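Local coordinates for protein Non-ribosomal peptide synthetase (Streptomyces halstedii, PDB 3WV4) that belongs to the AMP-binding enzyme family of the ANL clan and forms part of a non-ribosomal peptide synthetase, at residues L102-Y113 / S242-L253. Numbering follows the deposited sequence.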
ATOM      1  N   LEU A 102       5.432  -3.815 -12.795  1.00 33.09           N
ATOM      2  CA  LEU A 102       6.767  -3.350 -12.583  1.00 34.20           C
ATOM      3  C   LEU A 102       7.259  -3.767 -11.238  1.00 33.42           C
ATOM      4  O   LEU A 102       6.458  -3.940 -10.322  1.00 32.32           O
ATOM      5  CB  LEU A 102       6.806  -1.812 -12.633  1.00 33.85           C
ATOM      6  CG  LEU A 102       6.529  -1.115 -13.945  1.00 33.29           C
ATOM      7  CD1 LEU A 102       6.708   0.364 -13.716  1.00 35.36           C
ATOM      8  CD2 LEU A 102       7.524  -1.578 -14.979  1.00 35.73           C
ATOM      9  N   PRO A 103       8.587  -3.897 -11.117  1.00 30.67           N
ATOM     10  CA  PRO A 103       9.187  -4.226  -9.861  1.00 32.51           C
ATOM     11  C   PRO A 103       9.305  -2.973  -8.965  1.00 31.07           C
ATOM     12  O   PRO A 103       8.814  -1.916  -9.324  1.00 33.95           O
ATOM     13  CB  PRO A 103      10.605  -4.718 -10.262  1.00 31.67           C
ATOM     14  CG  PRO A 103      10.909  -3.886 -11.466  1.00 32.08           C
ATOM     15  CD  PRO A 103       9.597  -3.728 -12.183  1.00 33.18           C
ATOM     16  N   ASN A 104       9.924  -3.167  -7.810  1.00 31.56           N
ATOM     17  CA  ASN A 104      10.242  -2.140  -6.836  1.00 32.05           C
ATOM     18  C   ASN A 104      11.374  -1.252  -7.254  1.00 33.15           C
ATOM     19  O   ASN A 104      12.510  -1.396  -6.762  1.00 37.57           O
ATOM     20  CB  ASN A 104      10.600  -2.760  -5.488  1.00 33.90           C
ATOM     21  CG  ASN A 104       9.371  -3.014  -4.618  1.00 36.21           C
ATOM     22  OD1 ASN A 104       8.224  -2.983  -5.090  1.00 32.20           O
ATOM     23  ND2 ASN A 104       9.621  -3.294  -3.316  1.00 40.79           N
ATOM     24  N   ILE A 105      11.038  -0.275  -8.098  1.00 31.25           N
ATOM     25  CA  ILE A 105      12.004   0.693  -8.544  1.00 33.45           C
ATOM     26  C   ILE A 105      11.380   2.084  -8.484  1.00 34.01           C
ATOM     27  O   ILE A 105      10.140   2.209  -8.493  1.00 32.56           O
ATOM     28  CB  ILE A 105      12.533   0.352  -9.954  1.00 32.74           C
ATOM     29  CG1 ILE A 105      11.412   0.276 -10.978  1.00 33.34           C
ATOM     30  CG2 ILE A 105      13.225  -0.994  -9.953  1.00 33.72           C
ATOM     31  CD1 ILE A 105      11.895  -0.016 -12.400  1.00 33.23           C
ATOM     32  N   ARG A 106      12.235   3.103  -8.403  1.00 33.63           N
ATOM     33  CA  ARG A 106      11.780   4.476  -8.303  1.00 32.57           C
ATOM     34  C   ARG A 106      10.751   4.862  -9.352  1.00 30.86           C
ATOM     35  O   ARG A 106       9.790   5.539  -9.073  1.00 30.57           O
ATOM     36  CB  ARG A 106      13.004   5.376  -8.418  1.00 35.79           C
ATOM     37  CG  ARG A 106      13.839   5.436  -7.154  1.00 33.91           C
ATOM     38  CD  ARG A 106      15.169   6.093  -7.438  1.00 34.77           C
ATOM     39  NE  ARG A 106      15.911   5.282  -8.386  1.00 36.20           N
ATOM     40  CZ  ARG A 106      16.830   5.750  -9.202  1.00 37.33           C
ATOM     41  NH1 ARG A 106      17.154   7.014  -9.146  1.00 37.49           N
ATOM     42  NH2 ARG A 106      17.454   4.927 -10.035  1.00 39.54           N
ATOM     43  N   GLN A 107      10.912   4.341 -10.567  1.00 31.36           N
ATOM     44  CA  GLN A 107      10.047   4.662 -11.685  1.00 30.91           C
ATOM     45  C   GLN A 107       8.621   4.316 -11.413  1.00 30.06           C
ATOM     46  O   GLN A 107       7.740   5.050 -11.773  1.00 27.72           O
ATOM     47  CB  GLN A 107      10.501   3.932 -12.972  1.00 32.68           C
ATOM     48  CG  GLN A 107      11.825   4.423 -13.543  1.00 32.25           C
ATOM     49  CD  GLN A 107      13.016   3.617 -13.043  1.00 33.99           C
ATOM     50  OE1 GLN A 107      13.225   3.440 -11.846  1.00 33.06           O
ATOM     51  NE2 GLN A 107      13.807   3.133 -13.963  1.00 33.48           N
ATOM     52  N   THR A 108       8.374   3.188 -10.767  1.00 30.74           N
ATOM     53  CA  THR A 108       7.001   2.778 -10.464  1.00 31.83           C
ATOM     54  C   THR A 108       6.265   3.782  -9.543  1.00 31.71           C
ATOM     55  O   THR A 108       5.062   3.955  -9.636  1.00 28.88           O
ATOM     56  CB  THR A 108       7.014   1.411  -9.745  1.00 34.39           C
ATOM     57  OG1 THR A 108       7.923   0.528 -10.405  1.00 39.04           O
ATOM     58  CG2 THR A 108       5.650   0.783  -9.757  1.00 35.87           C
ATOM     59  N   VAL A 109       6.999   4.421  -8.645  1.00 31.49           N
ATOM     60  CA  VAL A 109       6.403   5.378  -7.709  1.00 31.02           C
ATOM     61  C   VAL A 109       6.047   6.679  -8.464  1.00 31.93           C
ATOM     62  O   VAL A 109       5.027   7.347  -8.166  1.00 29.75           O
ATOM     63  CB  VAL A 109       7.377   5.659  -6.559  1.00 30.23           C
ATOM     64  CG1 VAL A 109       6.775   6.633  -5.545  1.00 30.37           C
ATOM     65  CG2 VAL A 109       7.726   4.362  -5.843  1.00 30.91           C
ATOM     66  N   ALA A 110       6.883   6.997  -9.458  1.00 30.16           N
ATOM     67  CA  ALA A 110       6.642   8.111 -10.360  1.00 29.02           C
ATOM     68  C   ALA A 110       5.454   7.853 -11.265  1.00 29.24           C
ATOM     69  O   ALA A 110       4.651   8.780 -11.513  1.00 29.96           O
ATOM     70  CB  ALA A 110       7.900   8.415 -11.187  1.00 30.09           C
ATOM     71  N   VAL A 111       5.297   6.600 -11.715  1.00 28.34           N
ATOM     72  CA  VAL A 111       4.124   6.210 -12.495  1.00 27.41           C
ATOM     73  C   VAL A 111       2.863   6.376 -11.641  1.00 27.93           C
ATOM     74  O   VAL A 111       1.881   6.986 -12.046  1.00 30.25           O
ATOM     75  CB  VAL A 111       4.244   4.788 -13.025  1.00 28.91           C
ATOM     76  CG1 VAL A 111       2.954   4.360 -13.677  1.00 29.50           C
ATOM     77  CG2 VAL A 111       5.375   4.699 -14.037  1.00 29.52           C
ATOM     78  N   PHE A 112       2.923   5.888 -10.428  1.00 27.11           N
ATOM     79  CA  PHE A 112       1.817   6.006  -9.496  1.00 27.05           C
ATOM     80  C   PHE A 112       1.420   7.471  -9.284  1.00 25.81           C
ATOM     81  O   PHE A 112       0.285   7.888  -9.516  1.00 24.94           O
ATOM     82  CB  PHE A 112       2.223   5.319  -8.190  1.00 25.94           C
ATOM     83  CG  PHE A 112       1.256   5.502  -7.100  1.00 28.10           C
ATOM     84  CD1 PHE A 112      -0.063   5.254  -7.305  1.00 30.01           C
ATOM     85  CD2 PHE A 112       1.652   6.011  -5.877  1.00 29.70           C
ATOM     86  CE1 PHE A 112      -0.987   5.431  -6.282  1.00 30.43           C
ATOM     87  CE2 PHE A 112       0.737   6.241  -4.868  1.00 30.35           C
ATOM     88  CZ  PHE A 112      -0.575   5.933  -5.061  1.00 29.90           C
ATOM     89  N   TYR A 113       2.364   8.279  -8.870  1.00 27.86           N
ATOM     90  CA  TYR A 113       2.024   9.672  -8.563  1.00 28.50           C
ATOM     91  C   TYR A 113       1.639  10.484  -9.786  1.00 30.68           C
ATOM     92  O   TYR A 113       0.688  11.310  -9.720  1.00 28.65           O
ATOM     93  CB  TYR A 113       3.150  10.343  -7.812  1.00 28.63           C
ATOM     94  CG  TYR A 113       3.178  10.022  -6.310  1.00 29.00           C
ATOM     95  CD1 TYR A 113       2.046  10.218  -5.499  1.00 30.00           C
ATOM     96  CD2 TYR A 113       4.318   9.525  -5.717  1.00 28.11           C
ATOM     97  CE1 TYR A 113       2.057   9.896  -4.144  1.00 28.34           C
ATOM     98  CE2 TYR A 113       4.324   9.196  -4.371  1.00 27.80           C
ATOM     99  CZ  TYR A 113       3.183   9.400  -3.598  1.00 27.63           C
ATOM    100  OH  TYR A 113       3.213   9.143  -2.267  1.00 29.71           O
ATOM    101  N   SER A 242       6.274  -5.711  -2.210  1.00 39.61           N
ATOM    102  CA  SER A 242       5.976  -5.131  -3.485  1.00 42.66           C
ATOM    103  C   SER A 242       5.069  -3.932  -3.360  1.00 42.85           C
ATOM    104  O   SER A 242       4.023  -3.968  -2.684  1.00 38.17           O
ATOM    105  CB  SER A 242       5.324  -6.159  -4.400  1.00 44.26           C
ATOM    106  OG  SER A 242       4.908  -5.501  -5.588  1.00 44.17           O
ATOM    107  N   VAL A 243       5.450  -2.861  -4.048  1.00 46.99           N
ATOM    108  CA  VAL A 243       4.607  -1.655  -4.055  1.00 48.27           C
ATOM    109  C   VAL A 243       3.371  -1.792  -4.950  1.00 47.21           C
ATOM    110  O   VAL A 243       2.593  -0.839  -5.081  1.00 54.38           O
ATOM    111  CB  VAL A 243       5.421  -0.398  -4.393  1.00 50.39           C
ATOM    112  CG1 VAL A 243       6.516  -0.216  -3.352  1.00 53.91           C
ATOM    113  CG2 VAL A 243       6.011  -0.454  -5.789  1.00 49.45           C
ATOM    114  N   SER A 244       3.181  -2.985  -5.520  1.00 43.75           N
ATOM    115  CA  SER A 244       1.959  -3.418  -6.234  1.00 47.71           C
ATOM    116  C   SER A 244       0.951  -4.141  -5.342  1.00 51.35           C
ATOM    117  O   SER A 244      -0.136  -4.474  -5.767  1.00 57.06           O
ATOM    118  CB  SER A 244       2.345  -4.444  -7.311  1.00 50.68           C
ATOM    119  OG  SER A 244       3.384  -3.935  -8.138  1.00 48.09           O
ATOM    120  N   TRP A 245       1.366  -4.454  -4.129  1.00 52.64           N
ATOM    121  CA  TRP A 245       0.518  -4.980  -3.093  1.00 54.38           C
ATOM    122  C   TRP A 245       0.219  -3.738  -2.209  1.00 48.29           C
ATOM    123  O   TRP A 245       1.055  -2.841  -2.049  1.00 46.89           O
ATOM    124  CB  TRP A 245       1.312  -6.108  -2.406  1.00 60.56           C
ATOM    125  CG  TRP A 245       0.804  -6.643  -1.087  1.00 71.02           C
ATOM    126  CD1 TRP A 245      -0.451  -6.501  -0.543  1.00 70.93           C
ATOM    127  CD2 TRP A 245       1.543  -7.461  -0.163  1.00 72.19           C
ATOM    128  NE1 TRP A 245      -0.522  -7.144   0.671  1.00 71.50           N
ATOM    129  CE2 TRP A 245       0.676  -7.748   0.931  1.00 74.03           C
ATOM    130  CE3 TRP A 245       2.846  -7.979  -0.153  1.00 73.55           C
ATOM    131  CZ2 TRP A 245       1.068  -8.527   2.027  1.00 70.30           C
ATOM    132  CZ3 TRP A 245       3.241  -8.749   0.934  1.00 74.10           C
ATOM    133  CH2 TRP A 245       2.344  -9.018   2.014  1.00 75.80           C
ATOM    134  N   ASP A 246      -1.003  -3.609  -1.743  1.00 42.33           N
ATOM    135  CA  ASP A 246      -1.358  -2.441  -0.972  1.00 41.39           C
ATOM    136  C   ASP A 246      -0.458  -2.258   0.291  1.00 40.40           C
ATOM    137  O   ASP A 246      -0.309  -1.148   0.820  1.00 37.20           O
ATOM    138  CB  ASP A 246      -2.874  -2.419  -0.662  1.00 39.82           C
ATOM    139  CG  ASP A 246      -3.330  -3.513   0.274  1.00 42.78           C
ATOM    140  OD1 ASP A 246      -2.502  -4.365   0.676  1.00 41.22           O
ATOM    141  OD2 ASP A 246      -4.554  -3.511   0.612  1.00 40.98           O
ATOM    142  N   PHE A 247       0.193  -3.327   0.728  1.00 36.50           N
ATOM    143  CA  PHE A 247       1.073  -3.238   1.874  1.00 36.29           C
ATOM    144  C   PHE A 247       2.227  -2.311   1.529  1.00 33.76           C
ATOM    145  O   PHE A 247       2.402  -1.290   2.170  1.00 34.93           O
ATOM    146  CB  PHE A 247       1.543  -4.647   2.326  1.00 40.46           C
ATOM    147  CG  PHE A 247       2.176  -4.683   3.702  1.00 45.30           C
ATOM    148  CD1 PHE A 247       2.039  -3.612   4.615  1.00 47.63           C
ATOM    149  CD2 PHE A 247       2.892  -5.799   4.117  1.00 45.79           C
ATOM    150  CE1 PHE A 247       2.614  -3.664   5.868  1.00 44.59           C
ATOM    151  CE2 PHE A 247       3.447  -5.857   5.394  1.00 42.28           C
ATOM    152  CZ  PHE A 247       3.325  -4.796   6.252  1.00 44.66           C
ATOM    153  N   GLY A 248       2.954  -2.614   0.463  1.00 32.57           N
ATOM    154  CA  GLY A 248       4.038  -1.734   0.018  1.00 33.10           C
ATOM    155  C   GLY A 248       3.576  -0.375  -0.496  1.00 32.68           C
ATOM    156  O   GLY A 248       4.243   0.638  -0.298  1.00 34.79           O
ATOM    157  N   LEU A 249       2.448  -0.345  -1.163  1.00 29.46           N
ATOM    158  CA  LEU A 249       1.926   0.916  -1.665  1.00 32.37           C
ATOM    159  C   LEU A 249       1.773   1.981  -0.566  1.00 29.02           C
ATOM    160  O   LEU A 249       2.068   3.151  -0.776  1.00 27.95           O
ATOM    161  CB  LEU A 249       0.563   0.676  -2.341  1.00 35.35           C
ATOM    162  CG  LEU A 249       0.095   1.391  -3.630  1.00 40.13           C
ATOM    163  CD1 LEU A 249      -1.310   1.971  -3.539  1.00 38.78           C
ATOM    164  CD2 LEU A 249       1.076   2.406  -4.188  1.00 40.38           C
ATOM    165  N   TYR A 250       1.281   1.552   0.588  1.00 27.54           N
ATOM    166  CA  TYR A 250       1.019   2.459   1.686  1.00 28.70           C
ATOM    167  C   TYR A 250       2.268   2.812   2.417  1.00 28.72           C
ATOM    168  O   TYR A 250       2.306   3.786   3.187  1.00 27.89           O
ATOM    169  CB  TYR A 250      -0.013   1.905   2.660  1.00 27.65           C
ATOM    170  CG  TYR A 250      -1.421   2.176   2.218  1.00 27.37           C
ATOM    171  CD1 TYR A 250      -2.172   3.148   2.804  1.00 27.41           C
ATOM    172  CD2 TYR A 250      -1.967   1.453   1.179  1.00 27.77           C
ATOM    173  CE1 TYR A 250      -3.478   3.360   2.405  1.00 29.41           C
ATOM    174  CE2 TYR A 250      -3.255   1.651   0.747  1.00 29.46           C
ATOM    175  CZ  TYR A 250      -4.020   2.613   1.353  1.00 29.66           C
ATOM    176  OH  TYR A 250      -5.302   2.830   0.929  1.00 30.10           O
ATOM    177  N   LYS A 251       3.304   2.030   2.193  1.00 27.37           N
ATOM    178  CA  LYS A 251       4.588   2.439   2.706  1.00 26.88           C
ATOM    179  C   LYS A 251       5.127   3.552   1.821  1.00 26.91           C
ATOM    180  O   LYS A 251       5.737   4.476   2.331  1.00 26.11           O
ATOM    181  CB  LYS A 251       5.496   1.210   3.001  1.00 26.96           C
ATOM    182  CG  LYS A 251       5.008   0.351   4.265  1.00 25.89           C
ATOM    183  CD  LYS A 251       3.811   0.889   5.255  1.00 24.40           C
ATOM    184  CE  LYS A 251       2.456   0.115   5.199  1.00 24.56           C
ATOM    185  NZ  LYS A 251       1.594  -0.209   6.468  1.00 25.35           N
ATOM    186  N   VAL A 252       4.803   3.542   0.526  1.00 28.63           N
ATOM    187  CA  VAL A 252       5.106   4.710  -0.363  1.00 28.76           C
ATOM    188  C   VAL A 252       4.311   5.940   0.116  1.00 29.53           C
ATOM    189  O   VAL A 252       4.854   7.028   0.252  1.00 26.54           O
ATOM    190  CB  VAL A 252       4.680   4.452  -1.813  1.00 29.77           C
ATOM    191  CG1 VAL A 252       4.887   5.696  -2.672  1.00 30.87           C
ATOM    192  CG2 VAL A 252       5.412   3.274  -2.403  1.00 30.94           C
ATOM    193  N   LEU A 253       3.019   5.741   0.417  1.00 27.84           N
ATOM    194  CA  LEU A 253       2.184   6.874   0.848  1.00 27.06           C
ATOM    195  C   LEU A 253       2.565   7.436   2.175  1.00 25.42           C
ATOM    196  O   LEU A 253       2.667   8.680   2.354  1.00 25.78           O
ATOM    197  CB  LEU A 253       0.726   6.480   0.882  1.00 26.86           C
ATOM    198  CG  LEU A 253       0.196   6.030  -0.484  1.00 28.77           C
ATOM    199  CD1 LEU A 253      -1.092   5.193  -0.336  1.00 31.37           C
ATOM    200  CD2 LEU A 253      -0.049   7.240  -1.308  1.00 29.87           C
TER
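Asn104 joins the loop before helix 106-116 to the turn before helix 246-258. Its OD1 accepts the backbone N-H of Val243 at 3.0 Å. The bond is nearly straight (164°) and uses a lone pair in the carbonyl plane. The amide is held at its other end too, since ND2 donates to the carbonyl oxygens of Met241 and Ala265. These bonds fix which way the amide is turned. Thr108 lies in the first turn of the helix. Its OG1 bonds back to Pro103 O at 2.8 Å, while CG2, anti to the backbone N, lies 4.2 Å from Val243 CG2, a loose contact. Val109 meets Val252 tip to tip, CG1 to CG1 at 3.6 Å. Leu249 CD2 sits over the Phe112 ring centre in a CH-pi contact, and Leu253 CD2 lies at the ring edge, 3.8 Å from Phe112 CE2. The Tyr113 ring and Val252 run alongside each other in opposite directions; the Tyr113 hydroxyl shares a hydrogen bond with Thr256 OG1. The axes of 106-113 and 246-253 cross at -79° and come within 11.7 Å of each other. Helix 47-57 packs on Phe112, Tyr113 and Leu253. The contact thus joins the helix after strand 97-101 to the helix between strands 236-239 and 261-264.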